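Inner membrane lipoprotein SadB (Salmonella enterica, PDB 4C47) is a trimeric inner-membrane lipoprotein required for proper surface expression of the autotransporter adhesin SadA and may take a direct part in its biogenesis. Local coordinates at residues K38-L41 with L42-Q46; M14-Q17 with Q18-Q21. All blocks are in the same frame, centred on the assembly; numbering follows the deposited sequence.

Interactions 1 and 2 are two short parts of the same helix, 8-71, which forms the trimeric coiled-coil stalk. Interaction 2 lies nearer its N-terminal end and interaction 1 nearer the beta-sandwich domain; their centres are about 37 Å apart. Each has buried residues turned to the other two subunits and exposed ones on the outer surface. In 38-46 the buried part is mixed, with Ile-39 and Leu-42 giving way to Gln-46, and outside them, between Leu-41 and Gln-45, a leucine methyl meets an amide oxygen. In 14-21 the buried part is Met-14, Gln-18 and Gln-21, and the outer surface carries lysines and glutamates, so polar and charged groups dominate.

Interaction 1: residues K38-L41 with L42-Q46; sequences KINL and LEKQQ
Gln-45 climbs back along the helix over the carbonyl of Leu-41. Its CB lies 3.4 Å from Leu-41 O, CG comes closer at 3.2 Å from that oxygen, and CD is still 3.5 Å from it. At the tip, OE1 rests 3.9 Å from Leu-41 CD2, while NE2 crosses to the second subunit and donates to Gln-46 OE1 there. A first torsion of -67°, with CG set beside the backbone N, lays the extended chain back over the preceding turn. Leu-41 O thus accepts the backbone N-H of Gln-45 at 2.9 Å and is also roofed by that residue's own methylenes. Glu-43 does the same on another side of the helix: CG passes over Ile-39 O, and the carboxylate OE2 ends 3.9 Å from Ile-39 CG2, a polar tip beside a methyl. Lys-44 runs past Asn-40, its CE 4.1 Å from ND2. Ile-39 and Leu-42 face inward, packing on Ile-39 of the second subunit and Leu-42 of the third, and Gln-46 NE2 reaches Leu-42 O of the third subunit. Ile-39 and Leu-42 in the core, followed by Gln-46, with mostly polar side chains outside, mark the trimeric coiled coil of this stalk, with a polar residue in its core.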
ATOM      1  N   LYS A  38     -17.803  21.807 -21.952  1.00 57.62           N
ATOM      2  CA  LYS A  38     -16.575  21.360 -21.297  1.00 53.64           C
ATOM      3  C   LYS A  38     -16.635  21.510 -19.778  1.00 57.86           C
ATOM      4  O   LYS A  38     -16.192  20.626 -19.041  1.00 60.47           O
ATOM      5  CB  LYS A  38     -15.365  22.112 -21.845  1.00 59.92           C
ATOM      6  CG  LYS A  38     -15.038  21.788 -23.293  1.00 59.52           C
ATOM      7  CD  LYS A  38     -13.814  22.556 -23.760  1.00 69.20           C
ATOM      8  CE  LYS A  38     -13.436  22.185 -25.184  1.00 79.58           C
ATOM      9  NZ  LYS A  38     -12.269  22.959 -25.690  1.00 87.11           N
ATOM     10  N   ILE A  39     -17.191  22.626 -19.315  1.00 56.92           N
ATOM     11  CA  ILE A  39     -17.323  22.878 -17.883  1.00 57.44           C
ATOM     12  C   ILE A  39     -18.250  21.857 -17.222  1.00 58.27           C
ATOM     13  O   ILE A  39     -17.936  21.327 -16.149  1.00 59.34           O
ATOM     14  CB  ILE A  39     -17.797  24.317 -17.607  1.00 56.23           C
ATOM     15  CG1 ILE A  39     -16.663  25.302 -17.898  1.00 55.06           C
ATOM     16  CG2 ILE A  39     -18.259  24.468 -16.168  1.00 54.90           C
ATOM     17  CD1 ILE A  39     -17.103  26.740 -17.923  1.00 70.48           C
ATOM     18  N   ASN A  40     -19.382  21.579 -17.866  1.00 58.66           N
ATOM     19  CA  ASN A  40     -20.278  20.523 -17.400  1.00 64.94           C
ATOM     20  C   ASN A  40     -19.536  19.208 -17.188  1.00 55.04           C
ATOM     21  O   ASN A  40     -19.552  18.625 -16.079  1.00 57.01           O
ATOM     22  CB  ASN A  40     -21.416  20.312 -18.400  1.00 75.49           C
ATOM     23  CG  ASN A  40     -22.692  21.016 -17.989  1.00 91.66           C
ATOM     24  OD1 ASN A  40     -22.894  22.193 -18.296  1.00100.51           O
ATOM     25  ND2 ASN A  40     -23.563  20.297 -17.292  1.00 87.29           N
ATOM     26  N   LEU A  41     -18.876  18.757 -18.257  1.00 53.62           N
ATOM     27  CA  LEU A  41     -18.085  17.527 -18.197  1.00 58.97           C
ATOM     28  C   LEU A  41     -17.091  17.542 -17.039  1.00 58.94           C
ATOM     29  O   LEU A  41     -17.021  16.588 -16.260  1.00 67.20           O
ATOM     30  CB  LEU A  41     -17.348  17.286 -19.516  1.00 56.71           C
ATOM     31  CG  LEU A  41     -18.088  16.430 -20.540  1.00 60.86           C
ATOM     32  CD1 LEU A  41     -17.266  16.282 -21.811  1.00 65.92           C
ATOM     33  CD2 LEU A  41     -18.411  15.071 -19.942  1.00 59.59           C
ATOM     34  N   LEU A  42     -16.341  18.634 -16.926  1.00 54.86           N
ATOM     35  CA  LEU A  42     -15.346  18.782 -15.866  1.00 57.81           C
ATOM     36  C   LEU A  42     -15.953  18.660 -14.470  1.00 58.18           C
ATOM     37  O   LEU A  42     -15.355  18.056 -13.583  1.00 63.57           O
ATOM     38  CB  LEU A  42     -14.606  20.114 -15.999  1.00 59.08           C
ATOM     39  CG  LEU A  42     -13.571  20.217 -17.122  1.00 63.53           C
ATOM     40  CD1 LEU A  42     -13.092  21.651 -17.280  1.00 68.75           C
ATOM     41  CD2 LEU A  42     -12.401  19.290 -16.848  1.00 58.01           C
ATOM     42  N   GLU A  43     -17.136  19.233 -14.275  1.00 55.28           N
ATOM     43  CA  GLU A  43     -17.786  19.169 -12.968  1.00 58.51           C
ATOM     44  C   GLU A  43     -18.209  17.741 -12.615  1.00 52.97           C
ATOM     45  O   GLU A  43     -17.930  17.248 -11.502  1.00 55.08           O
ATOM     46  CB  GLU A  43     -18.973  20.134 -12.899  1.00 60.42           C
ATOM     47  CG  GLU A  43     -18.555  21.597 -12.807  1.00 67.79           C
ATOM     48  CD  GLU A  43     -19.717  22.560 -12.960  1.00 77.89           C
ATOM     49  OE1 GLU A  43     -20.791  22.132 -13.432  1.00 83.41           O
ATOM     50  OE2 GLU A  43     -19.554  23.748 -12.604  1.00 79.10           O
ATOM     51  N   LYS A  44     -18.859  17.069 -13.564  1.00 50.25           N
ATOM     52  CA  LYS A  44     -19.265  15.679 -13.327  1.00 54.73           C
ATOM     53  C   LYS A  44     -18.056  14.773 -13.032  1.00 48.76           C
ATOM     54  O   LYS A  44     -18.030  14.019 -12.033  1.00 54.87           O
ATOM     55  CB  LYS A  44     -20.069  15.161 -14.521  1.00 50.39           C
ATOM     56  CG  LYS A  44     -21.262  16.045 -14.860  1.00 46.25           C
ATOM     57  CD  LYS A  44     -22.119  15.462 -15.968  1.00 58.01           C
ATOM     58  CE  LYS A  44     -23.315  16.359 -16.255  1.00 59.68           C
ATOM     59  NZ  LYS A  44     -24.289  15.700 -17.164  1.00 71.90           N
ATOM     60  N   GLN A  45     -17.049  14.874 -13.895  1.00 53.97           N
ATOM     61  CA  GLN A  45     -15.819  14.109 -13.739  1.00 52.86           C
ATOM     62  C   GLN A  45     -15.124  14.408 -12.419  1.00 59.11           C
ATOM     63  O   GLN A  45     -14.524  13.521 -11.816  1.00 60.53           O
ATOM     64  CB  GLN A  45     -14.873  14.370 -14.913  1.00 50.96           C
ATOM     65  CG  GLN A  45     -15.397  13.836 -16.231  1.00 56.86           C
ATOM     66  CD  GLN A  45     -14.601  14.314 -17.428  1.00 56.91           C
ATOM     67  OE1 GLN A  45     -14.893  13.944 -18.565  1.00 51.17           O
ATOM     68  NE2 GLN A  45     -13.592  15.140 -17.180  1.00 61.00           N
ATOM     69  N   GLN A  46     -15.214  15.655 -11.967  1.00 60.73           N
ATOM     70  CA  GLN A  46     -14.607  16.024 -10.697  1.00 61.05           C
ATOM     71  C   GLN A  46     -15.329  15.358  -9.530  1.00 59.48           C
ATOM     72  O   GLN A  46     -14.685  14.885  -8.591  1.00 52.89           O
ATOM     73  CB  GLN A  46     -14.563  17.541 -10.506  1.00 64.47           C
ATOM     74  CG  GLN A  46     -13.646  17.972  -9.371  1.00 73.62           C
ATOM     75  CD  GLN A  46     -13.418  19.467  -9.332  1.00 82.14           C
ATOM     76  OE1 GLN A  46     -14.323  20.236  -9.010  1.00 86.93           O
ATOM     77  NE2 GLN A  46     -12.202  19.890  -9.665  1.00 72.36           N
TER

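Interaction 2: residues M14-Q17 with Q18-Q21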
ATOM      1  N   MET A  14     -19.554  52.403 -41.025  1.00106.41           N
ATOM      2  CA  MET A  14     -20.221  51.903 -39.824  1.00105.75           C
ATOM      3  C   MET A  14     -20.905  50.555 -40.051  1.00103.69           C
ATOM      4  O   MET A  14     -20.803  49.660 -39.214  1.00102.02           O
ATOM      5  CB  MET A  14     -21.239  52.916 -39.302  1.00104.45           C
ATOM      6  CG  MET A  14     -20.629  54.032 -38.473  1.00109.17           C
ATOM      7  SD  MET A  14     -21.864  55.250 -37.993  1.00140.11           S
ATOM      8  CE  MET A  14     -23.212  54.177 -37.507  1.00100.01           C
ATOM      9  N   LYS A  15     -21.599  50.415 -41.178  1.00103.56           N
ATOM     10  CA  LYS A  15     -22.267  49.163 -41.517  1.00105.75           C
ATOM     11  C   LYS A  15     -21.260  48.026 -41.648  1.00104.62           C
ATOM     12  O   LYS A  15     -21.517  46.899 -41.211  1.00101.97           O
ATOM     13  CB  LYS A  15     -23.069  49.316 -42.812  1.00106.19           C
ATOM     14  CG  LYS A  15     -23.820  48.062 -43.241  1.00110.37           C
ATOM     15  CD  LYS A  15     -24.718  48.329 -44.441  1.00114.52           C
ATOM     16  CE  LYS A  15     -25.414  47.058 -44.901  1.00120.17           C
ATOM     17  NZ  LYS A  15     -26.170  46.398 -43.797  1.00116.30           N
ATOM     18  N   GLU A  16     -20.112  48.329 -42.246  1.00 92.92           N
ATOM     19  CA  GLU A  16     -19.061  47.331 -42.401  1.00 98.73           C
ATOM     20  C   GLU A  16     -18.530  46.881 -41.038  1.00 95.40           C
ATOM     21  O   GLU A  16     -18.426  45.676 -40.767  1.00 94.81           O
ATOM     22  CB  GLU A  16     -17.931  47.865 -43.287  1.00107.82           C
ATOM     23  CG  GLU A  16     -17.594  46.960 -44.465  1.00119.25           C
ATOM     24  CD  GLU A  16     -18.825  46.523 -45.240  1.00126.21           C
ATOM     25  OE1 GLU A  16     -19.664  47.390 -45.572  1.00133.46           O
ATOM     26  OE2 GLU A  16     -18.955  45.311 -45.518  1.00122.45           O
ATOM     27  N   GLN A  17     -18.220  47.848 -40.175  1.00 93.66           N
ATOM     28  CA  GLN A  17     -17.744  47.520 -38.834  1.00 94.17           C
ATOM     29  C   GLN A  17     -18.804  46.752 -38.044  1.00 90.04           C
ATOM     30  O   GLN A  17     -18.478  45.935 -37.182  1.00 84.31           O
ATOM     31  CB  GLN A  17     -17.327  48.775 -38.066  1.00 97.22           C
ATOM     32  CG  GLN A  17     -16.504  48.474 -36.819  1.00104.77           C
ATOM     33  CD  GLN A  17     -16.357  49.671 -35.899  1.00110.42           C
ATOM     34  OE1 GLN A  17     -16.639  50.807 -36.284  1.00112.08           O
ATOM     35  NE2 GLN A  17     -15.918  49.418 -34.671  1.00109.20           N
ATOM     36  N   GLN A  18     -20.071  47.010 -38.354  1.00 83.70           N
ATOM     37  CA  GLN A  18     -21.175  46.321 -37.702  1.00 93.62           C
ATOM     38  C   GLN A  18     -21.246  44.862 -38.140  1.00 91.83           C
ATOM     39  O   GLN A  18     -21.480  43.977 -37.318  1.00 85.15           O
ATOM     40  CB  GLN A  18     -22.504  47.027 -37.975  1.00 93.31           C
ATOM     41  CG  GLN A  18     -23.678  46.449 -37.199  1.00 97.85           C
ATOM     42  CD  GLN A  18     -24.872  47.384 -37.151  1.00100.39           C
ATOM     43  OE1 GLN A  18     -25.804  47.262 -37.947  1.00 99.28           O
ATOM     44  NE2 GLN A  18     -24.850  48.323 -36.211  1.00102.68           N
ATOM     45  N   LYS A  19     -21.043  44.614 -39.433  1.00 83.46           N
ATOM     46  CA  LYS A  19     -20.982  43.243 -39.935  1.00 83.90           C
ATOM     47  C   LYS A  19     -19.827  42.487 -39.283  1.00 89.99           C
ATOM     48  O   LYS A  19     -19.974  41.333 -38.853  1.00 91.65           O
ATOM     49  CB  LYS A  19     -20.827  43.228 -41.457  1.00 87.53           C
ATOM     50  CG  LYS A  19     -22.095  43.525 -42.229  1.00 97.87           C
ATOM     51  CD  LYS A  19     -21.841  43.453 -43.723  1.00103.63           C
ATOM     52  CE  LYS A  19     -23.113  43.646 -44.524  1.00109.12           C
ATOM     53  NZ  LYS A  19     -22.846  43.559 -45.986  1.00115.99           N
ATOM     54  N   GLU A  20     -18.681  43.157 -39.214  1.00 87.19           N
ATOM     55  CA  GLU A  20     -17.505  42.605 -38.552  1.00 86.28           C
ATOM     56  C   GLU A  20     -17.836  42.210 -37.109  1.00 83.42           C
ATOM     57  O   GLU A  20     -17.531  41.093 -36.659  1.00 85.64           O
ATOM     58  CB  GLU A  20     -16.374  43.635 -38.584  1.00 95.06           C
ATOM     59  CG  GLU A  20     -14.980  43.044 -38.622  1.00107.89           C
ATOM     60  CD  GLU A  20     -13.950  44.029 -39.147  1.00115.37           C
ATOM     61  OE1 GLU A  20     -14.351  45.079 -39.691  1.00120.46           O
ATOM     62  OE2 GLU A  20     -12.738  43.752 -39.020  1.00121.89           O
ATOM     63  N   GLN A  21     -18.484  43.128 -36.398  1.00 78.09           N
ATOM     64  CA  GLN A  21     -18.919  42.878 -35.029  1.00 75.32           C
ATOM     65  C   GLN A  21     -19.872  41.692 -34.950  1.00 75.73           C
ATOM     66  O   GLN A  21     -19.833  40.927 -33.993  1.00 76.35           O
ATOM     67  CB  GLN A  21     -19.577  44.120 -34.428  1.00 74.95           C
ATOM     68  CG  GLN A  21     -18.589  45.194 -34.013  1.00 97.04           C
ATOM     69  CD  GLN A  21     -19.266  46.422 -33.437  1.00106.03           C
ATOM     70  OE1 GLN A  21     -20.453  46.656 -33.664  1.00113.76           O
ATOM     71  NE2 GLN A  21     -18.512  47.213 -32.682  1.00105.24           N
TER
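Gln-17 and Gln-21 bring their amides together at the nitrogen ends, each NE2 off a face of the other group and 3.9 Å from the other NE2; with the planes 56° apart this is no parallel stack. Gln-17 O lies off the same face of the Gln-21 amide, 3.9 Å from CD. Both nitrogens donate to Glu-22 OE1 of the second subunit, a shared acceptor that probably draws the two donors together, and Gln-21 NE2 also to Gln-18 O there. This lies in a largely polar part of the trimeric coiled coil, where Met-14, Gln-18 and Gln-21 follow one another in the core; Met-14 and Gln-21 pack on their counterparts in both other subunits, Gln-18 on that of the second. Gln-21 gets there with CG beside its backbone N (chi1 -76°), which sets CG 3.3 Å from Gln-17 O, the acceptor of the Gln-21 backbone N-H. On the outer surface, Lys-15 swings its CG away from the backbone N and bends at its last torsion (55°), passing Lys-19 with the two CE atoms 4.1 Å apart. Glu-16 may ease the like charges: its OE2 lies 3.9 Å from Lys-19 CD and 4.3 Å from Lys-19 NZ, too long for a salt bridge.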